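Local coordinates for allergen Aed a 2 (Aedes aegypti, PDB 3DXL), which sequesters host mediators of the response to mosquito bites, binding leukotrienes in one pocket and biogenic amines such as serotonin, histamine and noradrenaline in another, at residues E75-Y80 with G84-V89; E7-I12 with L127-K132; T14-D19 with G51-V56; D203-V208 with K241-H246. All blocks are in the same frame, centred on the assembly; numbering follows the deposited sequence. Where two conformers were deposited one is given.

Interaction 1: residues E75-Y80 with G84-V89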
loop_
_atom_site.group_PDB
_atom_site.type_symbol
_atom_site.label_atom_id
_atom_site.label_comp_id
_atom_site.label_asym_id
_atom_site.label_seq_id
_atom_site.Cartn_x
_atom_site.Cartn_y
_atom_site.Cartn_z
ATOM N N GLU A 75 -1.738 6.738 18.446
ATOM C CA GLU A 75 -2.442 5.570 17.919
ATOM C C GLU A 75 -1.460 4.438 17.646
ATOM O O GLU A 75 -1.712 3.277 17.980
ATOM C CB GLU A 75 -3.209 5.915 16.636
ATOM C CG GLU A 75 -4.508 6.673 16.856
ATOM C CD GLU A 75 -5.484 5.930 17.759
ATOM O OE1 GLU A 75 -5.739 4.728 17.522
ATOM O OE2 GLU A 75 -5.986 6.558 18.711
ATOM N N GLN A 76 -0.323 4.793 17.051
ATOM C CA GLN A 76 0.707 3.829 16.729
ATOM C C GLN A 76 1.286 3.158 17.977
ATOM O O GLN A 76 1.448 1.938 18.026
ATOM C CB GLN A 76 1.801 4.491 15.889
ATOM C CG GLN A 76 2.779 3.522 15.256
ATOM C CD GLN A 76 2.182 2.691 14.133
ATOM O OE1 GLN A 76 1.020 2.848 13.766
ATOM N NE2 GLN A 76 2.984 1.799 13.595
ATOM N N PHE A 77 1.596 3.964 18.986
ATOM C CA PHE A 77 2.164 3.455 20.231
ATOM C C PHE A 77 1.167 2.586 21.009
ATOM O O PHE A 77 1.552 1.594 21.619
ATOM C CB PHE A 77 2.684 4.630 21.069
ATOM C CG PHE A 77 3.376 4.233 22.346
ATOM C CD1 PHE A 77 4.301 3.198 22.382
ATOM C CD2 PHE A 77 3.128 4.951 23.514
ATOM C CE1 PHE A 77 4.943 2.865 23.581
ATOM C CE2 PHE A 77 3.766 4.627 24.708
ATOM C CZ PHE A 77 4.674 3.591 24.743
ATOM N N LYS A 78 -0.102 2.971 20.982
ATOM C CA LYS A 78 -1.162 2.162 21.597
ATOM C C LYS A 78 -1.224 0.761 20.984
ATOM O O LYS A 78 -1.368 -0.235 21.696
ATOM C CB LYS A 78 -2.508 2.868 21.461
ATOM C CG LYS A 78 -3.683 2.135 22.088
ATOM C CD LYS A 78 -4.964 2.932 21.903
ATOM C CE LYS A 78 -6.097 2.384 22.749
ATOM N NZ LYS A 78 -7.349 3.158 22.528
ATOM N N ALA A 79 -1.099 0.701 19.660
ATOM C CA ALA A 79 -1.124 -0.567 18.934
ATOM C C ALA A 79 0.162 -1.367 19.117
ATOM O O ALA A 79 0.145 -2.601 19.081
ATOM C CB ALA A 79 -1.386 -0.326 17.458
ATOM N N TYR A 80 1.285 -0.667 19.311
ATOM C CA TYR A 80 2.588 -1.322 19.423
ATOM C C TYR A 80 3.400 -0.867 20.643
ATOM O O TYR A 80 4.416 -0.177 20.496
ATOM C CB TYR A 80 3.396 -1.144 18.126
ATOM C CG TYR A 80 2.682 -1.718 16.927
ATOM C CD1 TYR A 80 2.723 -3.085 16.662
ATOM C CD2 TYR A 80 1.928 -0.899 16.090
ATOM C CE1 TYR A 80 2.046 -3.624 15.584
ATOM C CE2 TYR A 80 1.246 -1.427 15.003
ATOM C CZ TYR A 80 1.312 -2.787 14.764
ATOM O OH TYR A 80 0.635 -3.316 13.696
ATOM N N GLY A 84 8.059 1.352 21.534
ATOM C CA GLY A 84 8.357 2.659 22.095
ATOM C C GLY A 84 8.505 2.650 23.598
ATOM O O GLY A 84 7.994 1.766 24.287
ATOM N N GLU A 85 9.226 3.654 24.081
ATOM C CA GLU A 85 9.332 3.962 25.498
ATOM C C GLU A 85 8.468 5.204 25.690
ATOM O O GLU A 85 8.646 6.196 24.985
ATOM C CB GLU A 85 10.796 4.236 25.838
ATOM C CG GLU A 85 11.123 4.459 27.304
ATOM C CD GLU A 85 12.620 4.565 27.541
ATOM O OE1 GLU A 85 13.403 4.192 26.642
ATOM O OE2 GLU A 85 13.016 5.015 28.635
ATOM N N LYS A 86 7.534 5.149 26.640
ATOM C CA LYS A 86 6.521 6.196 26.801
ATOM C C LYS A 86 7.082 7.624 26.781
ATOM O O LYS A 86 6.573 8.477 26.063
ATOM C CB LYS A 86 5.681 5.959 28.066
ATOM C CG LYS A 86 4.627 7.022 28.307
ATOM C CD LYS A 86 3.776 6.718 29.528
ATOM C CE LYS A 86 3.009 7.961 29.953
ATOM N NZ LYS A 86 2.026 7.732 31.036
ATOM N N SER A 87 8.120 7.890 27.578
ATOM C CA SER A 87 8.684 9.242 27.651
ATOM C C SER A 87 9.207 9.735 26.300
ATOM O O SER A 87 9.030 10.903 25.961
ATOM C CB SER A 87 9.776 9.334 28.726
ATOM O OG SER A 87 10.857 8.471 28.444
ATOM N N LYS A 88 9.832 8.828 25.551
ATOM C CA LYS A 88 10.384 9.136 24.233
ATOM C C LYS A 88 9.279 9.337 23.194
ATOM O O LYS A 88 9.344 10.253 22.384
ATOM C CB LYS A 88 11.387 8.055 23.810
ATOM C CG LYS A 88 12.646 8.052 24.692
ATOM C CD LYS A 88 13.689 7.038 24.268
ATOM C CE LYS A 88 15.053 7.334 24.901
ATOM N NZ LYS A 88 14.975 7.671 26.353
ATOM N N VAL A 89 8.245 8.502 23.252
ATOM C CA VAL A 89 7.092 8.657 22.364
ATOM C C VAL A 89 6.410 9.998 22.627
ATOM O O VAL A 89 6.067 10.732 21.696
ATOM C CB VAL A 89 6.089 7.500 22.530
ATOM C CG1 VAL A 89 4.801 7.770 21.747
ATOM C CG2 VAL A 89 6.728 6.198 22.094
#
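Phe77 of helix 71-79 supplies nearly all of the bridge to 84-89, and its ring is met on a face by Val89 and at an edge by Gly84. The apolar part is a CH-pi contact: methyl CG2 of Val89 sits 3.8 Å from the centroid of the Phe77 ring, only 9° off the ring normal. The other methyl, Val89 CG1, reaches 3.7 Å from Phe77 CD2 and also lies against Phe77 CB, so the branched valine straddles the base and face of the aromatic. With CG anti to the backbone N (chi1 -176°), Phe77 extends its ring across to the second helix. Leu127 packs on it too.

The remaining contacts join ring to backbone. Carbonyl O of Gly84 lies near the ring plane, 3.3 Å from Phe77 CE1, where the electropositive C-H rim faces a negative oxygen. Since glycine carries no side chain, Phe77 CD1 can settle 4.1 Å from Gly84 CA. The buried amide N of Gly84 has no hydrogen-bonding partner in the model. Farther round, Phe77 CZ comes 3.8 Å from Lys86 N. Lys86 adds its aliphatic base, CB lying 4.1 Å from Phe77 CE2, while its extended chain carries the ammonium group away.

Glu85 stands at the N-cap position and Val89 N bonds to its carbonyl, opening helix 86-97 just after the short connection from helix 71-79. The whole is a compact corner between two consecutive helices in the all-helical PBP/GOBP fold.

Interaction 2: residues E7-I12 with L127-K132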
loop_
_atom_site.group_PDB
_atom_site.type_symbol
_atom_site.label_atom_id
_atom_site.label_comp_id
_atom_site.label_asym_id
_atom_site.label_seq_id
_atom_site.Cartn_x
_atom_site.Cartn_y
_atom_site.Cartn_z
ATOM N N GLU A 7 3.464 -4.109 7.041
ATOM C CA GLU A 7 3.152 -4.124 5.615
ATOM C C GLU A 7 2.625 -2.769 5.169
ATOM O O GLU A 7 2.951 -2.282 4.079
ATOM C CB GLU A 7 2.128 -5.221 5.319
ATOM C CG GLU A 7 1.730 -5.338 3.845
ATOM C CD GLU A 7 0.679 -4.319 3.400
ATOM O OE1 GLU A 7 -0.104 -3.830 4.240
ATOM O OE2 GLU A 7 0.593 -4.053 2.181
ATOM N N GLU A 8 1.807 -2.155 6.015
ATOM C CA GLU A 8 1.221 -0.866 5.681
ATOM C C GLU A 8 2.280 0.225 5.598
ATOM O O GLU A 8 2.216 1.085 4.723
ATOM C CB GLU A 8 0.103 -0.498 6.652
ATOM C CG GLU A 8 -1.136 -1.370 6.460
ATOM C CD GLU A 8 -2.185 -1.186 7.529
ATOM O OE1 GLU A 8 -1.840 -1.240 8.728
ATOM O OE2 GLU A 8 -3.376 -1.036 7.183
ATOM N N MET A 9 3.260 0.184 6.502
ATOM C CA MET A 9 4.368 1.135 6.438
ATOM C C MET A 9 5.290 0.840 5.263
ATOM O O MET A 9 5.739 1.759 4.587
ATOM C CB MET A 9 5.140 1.202 7.758
ATOM C CG MET A 9 4.305 1.737 8.910
ATOM S SD MET A 9 3.482 3.324 8.572
ATOM C CE MET A 9 4.837 4.337 8.017
ATOM N N LEU A 10 5.526 -0.441 4.987
ATOM C CA LEU A 10 6.343 -0.800 3.836
ATOM C C LEU A 10 5.677 -0.287 2.557
ATOM O O LEU A 10 6.342 0.247 1.661
ATOM C CB LEU A 10 6.567 -2.313 3.757
ATOM C CG LEU A 10 7.490 -2.796 2.634
ATOM C CD1 LEU A 10 8.945 -2.303 2.802
ATOM C CD2 LEU A 10 7.432 -4.304 2.564
ATOM N N PHE A 11 4.354 -0.446 2.465
ATOM C CA PHE A 11 3.630 0.066 1.315
ATOM C C PHE A 11 3.829 1.579 1.175
ATOM O O PHE A 11 4.111 2.070 0.084
ATOM C CB PHE A 11 2.144 -0.263 1.395
ATOM C CG PHE A 11 1.385 0.243 0.219
ATOM C CD1 PHE A 11 1.416 -0.449 -0.989
ATOM C CD2 PHE A 11 0.691 1.440 0.289
ATOM C CE1 PHE A 11 0.748 0.043 -2.109
ATOM C CE2 PHE A 11 0.014 1.939 -0.820
ATOM C CZ PHE A 11 0.043 1.233 -2.022
ATOM N N ILE A 12 3.653 2.309 2.272
ATOM C CA ILE A 12 3.833 3.762 2.256
ATOM C C ILE A 12 5.235 4.164 1.808
ATOM O O ILE A 12 5.397 4.975 0.896
ATOM C CB ILE A 12 3.495 4.392 3.636
ATOM C CG1 ILE A 12 1.983 4.336 3.877
ATOM C CG2 ILE A 12 4.020 5.835 3.717
ATOM C CD1 ILE A 12 1.554 4.666 5.299
ATOM N N LEU A 127 8.889 3.086 16.044
ATOM C CA LEU A 127 7.435 3.080 16.150
ATOM C C LEU A 127 6.734 2.720 14.848
ATOM O O LEU A 127 5.676 2.079 14.866
ATOM C CB LEU A 127 6.953 4.449 16.611
ATOM C CG LEU A 127 5.559 4.600 17.203
ATOM C CD1 LEU A 127 5.349 3.618 18.339
ATOM C CD2 LEU A 127 5.407 6.014 17.727
ATOM N N PHE A 128 7.306 3.169 13.738
ATOM C CA PHE A 128 6.672 3.037 12.434
ATOM C C PHE A 128 7.330 1.965 11.576
ATOM O O PHE A 128 7.349 2.054 10.342
ATOM C CB PHE A 128 6.609 4.392 11.747
ATOM C CG PHE A 128 5.577 5.297 12.332
ATOM C CD1 PHE A 128 4.231 5.132 12.009
ATOM C CD2 PHE A 128 5.930 6.293 13.239
ATOM C CE1 PHE A 128 3.256 5.955 12.554
ATOM C CE2 PHE A 128 4.960 7.117 13.792
ATOM C CZ PHE A 128 3.621 6.957 13.452
ATOM N N HIS A 129 7.838 0.930 12.244
ATOM C CA HIS A 129 8.263 -0.324 11.583
ATOM C C HIS A 129 9.437 -0.125 10.633
ATOM O O HIS A 129 9.511 -0.764 9.576
ATOM C CB HIS A 129 7.088 -1.042 10.888
ATOM C CG HIS A 129 5.909 -1.246 11.777
ATOM N ND1 HIS A 129 5.985 -1.936 12.970
ATOM C CD2 HIS A 129 4.623 -0.850 11.647
ATOM C CE1 HIS A 129 4.793 -1.949 13.541
ATOM N NE2 HIS A 129 3.948 -1.302 12.754
ATOM N N GLY A 130 10.350 0.762 11.028
ATOM C CA GLY A 130 11.593 0.990 10.317
ATOM C C GLY A 130 12.787 0.295 10.945
ATOM O O GLY A 130 13.846 0.231 10.332
ATOM N N ASN A 131 12.627 -0.218 12.165
ATOM C CA ASN A 131 13.704 -0.944 12.838
ATOM C C ASN A 131 13.735 -2.375 12.309
ATOM O O ASN A 131 12.806 -3.148 12.535
ATOM C CB ASN A 131 13.517 -0.911 14.359
ATOM C CG ASN A 131 14.647 -1.599 15.115
ATOM O OD1 ASN A 131 15.018 -2.731 14.816
ATOM N ND2 ASN A 131 15.193 -0.910 16.110
ATOM N N LYS A 132 14.803 -2.725 11.596
ATOM C CA LYS A 132 14.891 -4.022 10.922
ATOM C C LYS A 132 14.736 -5.209 11.868
ATOM O O LYS A 132 13.991 -6.145 11.575
ATOM C CB LYS A 132 16.203 -4.135 10.145
ATOM C CG LYS A 132 16.285 -3.182 8.967
ATOM C CD LYS A 132 17.622 -3.284 8.270
ATOM C CE LYS A 132 17.748 -2.217 7.196
ATOM N NZ LYS A 132 19.126 -2.161 6.633
#
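The Phe128 ring meets Met9 at its edge: SD of Met9 lies near the ring plane, 4.0 Å from Phe128 CD1. Measured to the ring centroid the sulfur is 5.3 Å away and 75° off the normal, a Met-aromatic contact of the edge type. The His129 ring is likewise touched at its edge, where Met9 CG comes 3.8 Å from His129 CD2, and one of its faces has the carbonyl O of Leu127 above its centre. The peptide linking the two residues also takes part: Phe128 O is 3.4 Å from Met9 CG.

Methionine suits this place because it is flexible. Its chain bends twice, at chi2 (-52°) and at chi3 (-53°), and curls round the Phe128 carbonyl so that CE also reaches Phe128 CD1, at 4.1 Å. The loop does its share: His129 has left-handed backbone angles, which help turn the chain after helix 121-127, and the two successive rings reach Met9 from different directions. The polar end of His129 is used elsewhere, NE2 bonding to the carbonyl O of Phe4, while Phe128 packs close to the leukotriene-binding Trp37.

The join between helix 6-20 and the loop holding leukotriene-binding Gly130 is therefore made by dispersion and by a polarisable sulfur beside an electropositive ring edge, which gives shape complementarity without demanding the strict directionality of hydrogen bonds.

Interaction 3: residues T14-D19 with G51-V56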
loop_
_atom_site.group_PDB
_atom_site.type_symbol
_atom_site.label_atom_id
_atom_site.label_comp_id
_atom_site.label_asym_id
_atom_site.label_seq_id
_atom_site.Cartn_x
_atom_site.Cartn_y
_atom_site.Cartn_z
ATOM N N THR A 14 7.622 2.491 0.210
ATOM C CA THR A 14 7.958 2.106 -1.158
ATOM C C THR A 14 7.157 2.869 -2.208
ATOM O O THR A 14 7.720 3.241 -3.240
ATOM C CB THR A 14 7.876 0.578 -1.384
ATOM O OG1 THR A 14 6.559 0.110 -1.079
ATOM C CG2 THR A 14 8.910 -0.138 -0.521
ATOM N N ARG A 15 5.868 3.116 -1.952
ATOM C CA ARG A 15 5.062 3.927 -2.864
ATOM C C ARG A 15 5.630 5.343 -2.976
ATOM O O ARG A 15 5.774 5.887 -4.070
ATOM C CB ARG A 15 3.590 3.963 -2.440
ATOM C CG ARG A 15 2.713 4.960 -3.203
ATOM C CD ARG A 15 2.658 4.718 -4.722
ATOM N NE ARG A 15 2.159 3.387 -5.076
ATOM C CZ ARG A 15 0.871 3.072 -5.165
ATOM N NH1 ARG A 15 -0.075 3.984 -4.957
ATOM N NH2 ARG A 15 0.529 1.829 -5.478
ATOM N N CYS A 16 5.969 5.938 -1.839
ATOM C CA CYS A 16 6.492 7.292 -1.850
ATOM C C CYS A 16 7.853 7.365 -2.543
ATOM O O CYS A 16 8.134 8.337 -3.251
ATOM C CB CYS A 16 6.546 7.827 -0.427
ATOM S SG CYS A 16 4.900 8.175 0.235
ATOM N N MET A 17 8.682 6.327 -2.396
ATOM C CA MET A 17 9.942 6.291 -3.128
ATOM C C MET A 17 9.701 6.111 -4.622
ATOM O O MET A 17 10.321 6.794 -5.437
ATOM C CB MET A 17 10.875 5.211 -2.591
ATOM C CG MET A 17 11.466 5.589 -1.250
ATOM S SD MET A 17 12.803 4.517 -0.735
ATOM C CE MET A 17 11.854 3.079 -0.235
ATOM N N GLU A 18 8.776 5.215 -4.989
ATOM C CA GLU A 18 8.461 4.996 -6.403
ATOM C C GLU A 18 8.041 6.301 -7.080
ATOM O O GLU A 18 8.457 6.592 -8.204
ATOM C CB GLU A 18 7.385 3.918 -6.551
ATOM C CG GLU A 18 7.171 3.489 -8.006
ATOM C CD GLU A 18 6.222 2.321 -8.149
ATOM O OE1 GLU A 18 6.297 1.370 -7.352
ATOM O OE2 GLU A 18 5.412 2.336 -9.092
ATOM N N ASP A 19 7.243 7.094 -6.371
ATOM C CA ASP A 19 6.714 8.325 -6.939
ATOM C C ASP A 19 7.687 9.509 -6.938
ATOM O O ASP A 19 7.456 10.494 -7.645
ATOM C CB ASP A 19 5.426 8.719 -6.220
ATOM C CG ASP A 19 4.250 7.845 -6.605
ATOM O OD1 ASP A 19 4.334 7.106 -7.613
ATOM O OD2 ASP A 19 3.237 7.912 -5.891
ATOM N N GLY A 51 9.515 13.078 1.407
ATOM C CA GLY A 51 9.204 13.275 2.819
ATOM C C GLY A 51 7.764 13.699 3.021
ATOM O O GLY A 51 7.073 13.163 3.878
ATOM N N LYS A 52 7.301 14.661 2.227
ATOM C CA LYS A 52 5.909 15.090 2.320
ATOM C C LYS A 52 4.965 13.913 2.065
ATOM O O LYS A 52 3.974 13.743 2.766
ATOM C CB LYS A 52 5.597 16.245 1.359
ATOM C CG LYS A 52 4.140 16.705 1.427
ATOM C CD LYS A 52 3.740 17.605 0.261
ATOM C CE LYS A 52 2.220 17.581 0.052
ATOM N NZ LYS A 52 1.746 18.524 -0.995
ATOM N N CYS A 53 5.274 13.108 1.048
ATOM C CA CYS A 53 4.459 11.934 0.712
ATOM C C CYS A 53 4.286 11.001 1.907
ATOM O O CYS A 53 3.172 10.579 2.224
ATOM C CB CYS A 53 5.094 11.185 -0.464
ATOM S SG CYS A 53 4.246 9.680 -1.025
ATOM N N VAL A 54 5.392 10.682 2.572
ATOM C CA VAL A 54 5.340 9.785 3.713
ATOM C C VAL A 54 4.526 10.404 4.851
ATOM O O VAL A 54 3.699 9.745 5.479
ATOM C CB VAL A 54 6.761 9.415 4.200
ATOM C CG1 VAL A 54 6.716 8.621 5.502
ATOM C CG2 VAL A 54 7.520 8.638 3.134
ATOM N N LEU A 55 4.758 11.687 5.108
ATOM C CA LEU A 55 4.042 12.383 6.174
ATOM C C LEU A 55 2.534 12.449 5.925
ATOM O O LEU A 55 1.735 12.334 6.855
ATOM C CB LEU A 55 4.622 13.786 6.370
ATOM C CG LEU A 55 6.054 13.805 6.918
ATOM C CD1 LEU A 55 6.702 15.164 6.713
ATOM C CD2 LEU A 55 6.113 13.389 8.391
ATOM N N VAL A 56 2.149 12.632 4.667
ATOM C CA VAL A 56 0.734 12.678 4.305
ATOM C C VAL A 56 0.081 11.300 4.425
ATOM O O VAL A 56 -0.994 11.168 5.007
ATOM C CB VAL A 56 0.534 13.288 2.906
ATOM C CG1 VAL A 56 -0.904 13.123 2.428
ATOM C CG2 VAL A 56 0.916 14.763 2.939
#
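Cys16 and Cys53 form a disulfide that ties the first helix of the N-terminal PBP/GOBP domain, 6-20, to the third, 45-58, consistent with the helix-linking disulfides of insect odorant-binding proteins. The SG atoms of Cys16 and Cys53 are 2.1 Å apart, and the torsion about their bond is -77°, close to the nearly perpendicular twist that a relaxed disulfide prefers.

The two halves reach that bond in different ways. On Cys16 the sulfur stands anti to the carbonyl carbon and beside its own backbone N (chi1 -71°); on Cys53 it is anti to the backbone N and beside the carbonyl carbon (chi1 179°). Both CB atoms point toward the opposing helix, and the backbones draw close, with Cys16 CA and Cys53 CA 5.7 Å apart. The short cysteine arms fix this spacing covalently, which a secreted protein can exploit outside the cell.

Val54, next along the helix, flanks the bridge. Phe50 and Arg57, one turn to each side on helix 45-58, also touch Cys16. Of Val54's two methyls the one beside its backbone N does the packing: CG2 rests 3.8 Å from Cys16 CB.

Interaction 4: residues D203-V208 with K241-H246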
loop_
_atom_site.group_PDB
_atom_site.type_symbol
_atom_site.label_atom_id
_atom_site.label_comp_id
_atom_site.label_asym_id
_atom_site.label_seq_id
_atom_site.Cartn_x
_atom_site.Cartn_y
_atom_site.Cartn_z
ATOM N N ASP A 203 -11.931 2.253 4.987
ATOM C CA ASP A 203 -13.342 2.555 5.241
ATOM C C ASP A 203 -14.250 2.126 4.091
ATOM O O ASP A 203 -15.321 2.703 3.880
ATOM C CB ASP A 203 -13.522 4.048 5.532
ATOM C CG ASP A 203 -12.758 4.500 6.759
ATOM O OD1 ASP A 203 -12.967 3.921 7.850
ATOM O OD2 ASP A 203 -11.953 5.445 6.630
ATOM N N ASN A 204 -13.807 1.111 3.349
ATOM C CA ASN A 204 -14.592 0.516 2.271
ATOM C C ASN A 204 -14.988 1.502 1.175
ATOM O O ASN A 204 -16.076 1.397 0.625
ATOM C CB ASN A 204 -15.828 -0.220 2.826
ATOM C CG ASN A 204 -15.465 -1.316 3.811
ATOM O OD1 ASN A 204 -14.825 -2.299 3.449
ATOM N ND2 ASN A 204 -15.879 -1.151 5.065
ATOM N N GLN A 205 -14.103 2.439 0.841
ATOM C CA GLN A 205 -14.373 3.366 -0.266
ATOM C C GLN A 205 -13.515 3.064 -1.490
ATOM O O GLN A 205 -12.338 2.716 -1.372
ATOM C CB GLN A 205 -14.193 4.833 0.156
ATOM C CG GLN A 205 -15.014 5.279 1.386
ATOM C CD GLN A 205 -16.530 5.179 1.208
ATOM O OE1 GLN A 205 -17.051 5.186 0.091
ATOM N NE2 GLN A 205 -17.243 5.091 2.326
ATOM N N LEU A 206 -14.117 3.203 -2.667
ATOM C CA LEU A 206 -13.395 3.061 -3.923
ATOM C C LEU A 206 -12.322 4.141 -4.063
ATOM O O LEU A 206 -12.597 5.322 -3.826
ATOM C CB LEU A 206 -14.368 3.164 -5.101
ATOM C CG LEU A 206 -13.755 3.101 -6.502
ATOM C CD1 LEU A 206 -13.199 1.711 -6.781
ATOM C CD2 LEU A 206 -14.789 3.507 -7.537
ATOM N N ASP A 207 -11.112 3.737 -4.451
ATOM C CA ASP A 207 -10.064 4.691 -4.809
ATOM C C ASP A 207 -9.795 4.602 -6.306
ATOM O O ASP A 207 -8.971 3.801 -6.764
ATOM C CB ASP A 207 -8.788 4.449 -4.000
ATOM C CG ASP A 207 -7.738 5.532 -4.220
ATOM O OD1 ASP A 207 -7.839 6.301 -5.198
ATOM O OD2 ASP A 207 -6.808 5.615 -3.396
ATOM N N VAL A 208 -10.500 5.439 -7.066
ATOM C CA VAL A 208 -10.419 5.418 -8.524
ATOM C C VAL A 208 -8.989 5.666 -9.006
ATOM O O VAL A 208 -8.543 5.067 -9.985
ATOM C CB VAL A 208 -11.386 6.453 -9.174
ATOM C CG1 VAL A 208 -11.196 6.516 -10.685
ATOM C CG2 VAL A 208 -12.831 6.129 -8.852
ATOM N N LYS A 241 -19.320 -4.407 3.649
ATOM C CA LYS A 241 -18.485 -5.598 3.480
ATOM C C LYS A 241 -18.543 -6.197 2.078
ATOM O O LYS A 241 -17.743 -7.071 1.738
ATOM C CB LYS A 241 -18.858 -6.667 4.512
ATOM C CG LYS A 241 -18.354 -6.393 5.920
ATOM C CD LYS A 241 -18.483 -7.634 6.797
ATOM C CE LYS A 241 -18.031 -7.372 8.230
ATOM N NZ LYS A 241 -16.572 -7.068 8.336
ATOM N N GLU A 242 -19.484 -5.728 1.265
ATOM C CA GLU A 242 -19.644 -6.246 -0.090
ATOM C C GLU A 242 -19.111 -5.317 -1.165
ATOM O O GLU A 242 -19.151 -5.657 -2.355
ATOM C CB GLU A 242 -21.107 -6.557 -0.355
ATOM C CG GLU A 242 -21.588 -7.784 0.389
ATOM C CD GLU A 242 -22.955 -8.241 -0.062
ATOM O OE1 GLU A 242 -23.779 -7.389 -0.466
ATOM O OE2 GLU A 242 -23.212 -9.458 0.007
ATOM N N LYS A 243 -18.597 -4.160 -0.751
ATOM C CA LYS A 243 -18.175 -3.161 -1.719
ATOM C C LYS A 243 -16.974 -3.613 -2.553
ATOM O O LYS A 243 -16.989 -3.422 -3.771
ATOM C CB LYS A 243 -17.975 -1.790 -1.060
ATOM C CG LYS A 243 -19.301 -1.165 -0.606
ATOM C CD LYS A 243 -19.120 0.075 0.252
ATOM C CE LYS A 243 -18.871 1.297 -0.594
ATOM N NZ LYS A 243 -18.482 2.466 0.230
ATOM N N SER A 244 -15.967 -4.228 -1.922
ATOM C CA SER A 244 -14.805 -4.751 -2.665
ATOM C C SER A 244 -15.244 -5.725 -3.753
ATOM O O SER A 244 -14.870 -5.593 -4.922
ATOM C CB SER A 244 -13.819 -5.458 -1.735
ATOM O OG SER A 244 -13.105 -4.526 -0.941
ATOM N N TRP A 245 -16.055 -6.699 -3.353
ATOM C CA TRP A 245 -16.558 -7.701 -4.286
ATOM C C TRP A 245 -17.396 -7.061 -5.396
ATOM O O TRP A 245 -17.258 -7.418 -6.569
ATOM C CB TRP A 245 -17.360 -8.743 -3.513
ATOM C CG TRP A 245 -18.030 -9.775 -4.381
ATOM C CD1 TRP A 245 -17.468 -10.916 -4.886
ATOM C CD2 TRP A 245 -19.393 -9.760 -4.831
ATOM N NE1 TRP A 245 -18.405 -11.616 -5.625
ATOM C CE2 TRP A 245 -19.586 -10.924 -5.617
ATOM C CE3 TRP A 245 -20.467 -8.877 -4.661
ATOM C CZ2 TRP A 245 -20.819 -11.237 -6.211
ATOM C CZ3 TRP A 245 -21.688 -9.181 -5.265
ATOM C CH2 TRP A 245 -21.852 -10.354 -6.027
ATOM N N HIS A 246 -18.250 -6.109 -5.031
ATOM C CA HIS A 246 -19.046 -5.399 -6.021
ATOM C C HIS A 246 -18.195 -4.787 -7.127
ATOM O O HIS A 246 -18.498 -4.940 -8.313
ATOM C CB HIS A 246 -19.893 -4.309 -5.369
ATOM C CG HIS A 246 -20.543 -3.392 -6.354
ATOM N ND1 HIS A 246 -21.677 -3.738 -7.060
ATOM C CD2 HIS A 246 -20.218 -2.138 -6.753
ATOM C CE1 HIS A 246 -22.023 -2.735 -7.847
ATOM N NE2 HIS A 246 -21.151 -1.755 -7.684
#
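A bend at chi3 (82°) in an otherwise extended side chain steers the ammonium group of Lys243 to the carbonyl of Asn204, while Gln205, folded at chi2 (-62°), swings its amide back to the same nitrogen. The CB of Gln205 points away from helix 243-253, and this fold brings its end back.

Lys243 NZ donates to Asn204 O at 2.7 Å, with a C=O...N angle of 147° and the donor tilted out of the carbonyl plane. A second, weak bond goes from Lys243 NZ to Gln205 OE1, 3.1 Å away. The length of lysine is used here, since a long apolar stem can reach to the loop: Lys243 CD is 4.2 Å from Asn204 CB, and its charged tip collects two oxygens that this loop offers. Two conformers of Lys243 were modelled, and the bonds described are those of one; whether the other keeps them is left open. A long, weak ion pair with Glu236 adds a third attraction.

Asn204 has left-handed backbone angles, which asparagine tolerates well, and its OD1 is bonded to Lys195. The contact lies away from the known binding residues. It joins the loop between helices 184-196 and 208-217 to the start of helix 243-253; beside it Ser244 rests on Met194 of helix 184-196, and Leu206 packs against Leu229 of helix 223-234.

How the interactions relate
Interactions 1, 2 and 3 belong to the N-terminal half, whose pocket takes lipids; interaction 4 lies in the C-terminal half, its centre about 25 Å from that of interaction 2 and across the chain's centre. Interactions 1 and 2 touch directly: Gln76 NE2 lies 3.0 Å from Leu127 O, a probable hydrogen bond, and the rings of Tyr80 and His129 meet edge-to-face. Interactions 2 and 3 share helix 6-20, with centres about 12 Å apart and Ile12 CG2 packing 4.2 Å from Val54 CA. Leukotriene-binding Trp37 is near both, its side chain about 4 Å from that of Phe128 and about 7 Å from that of Val54.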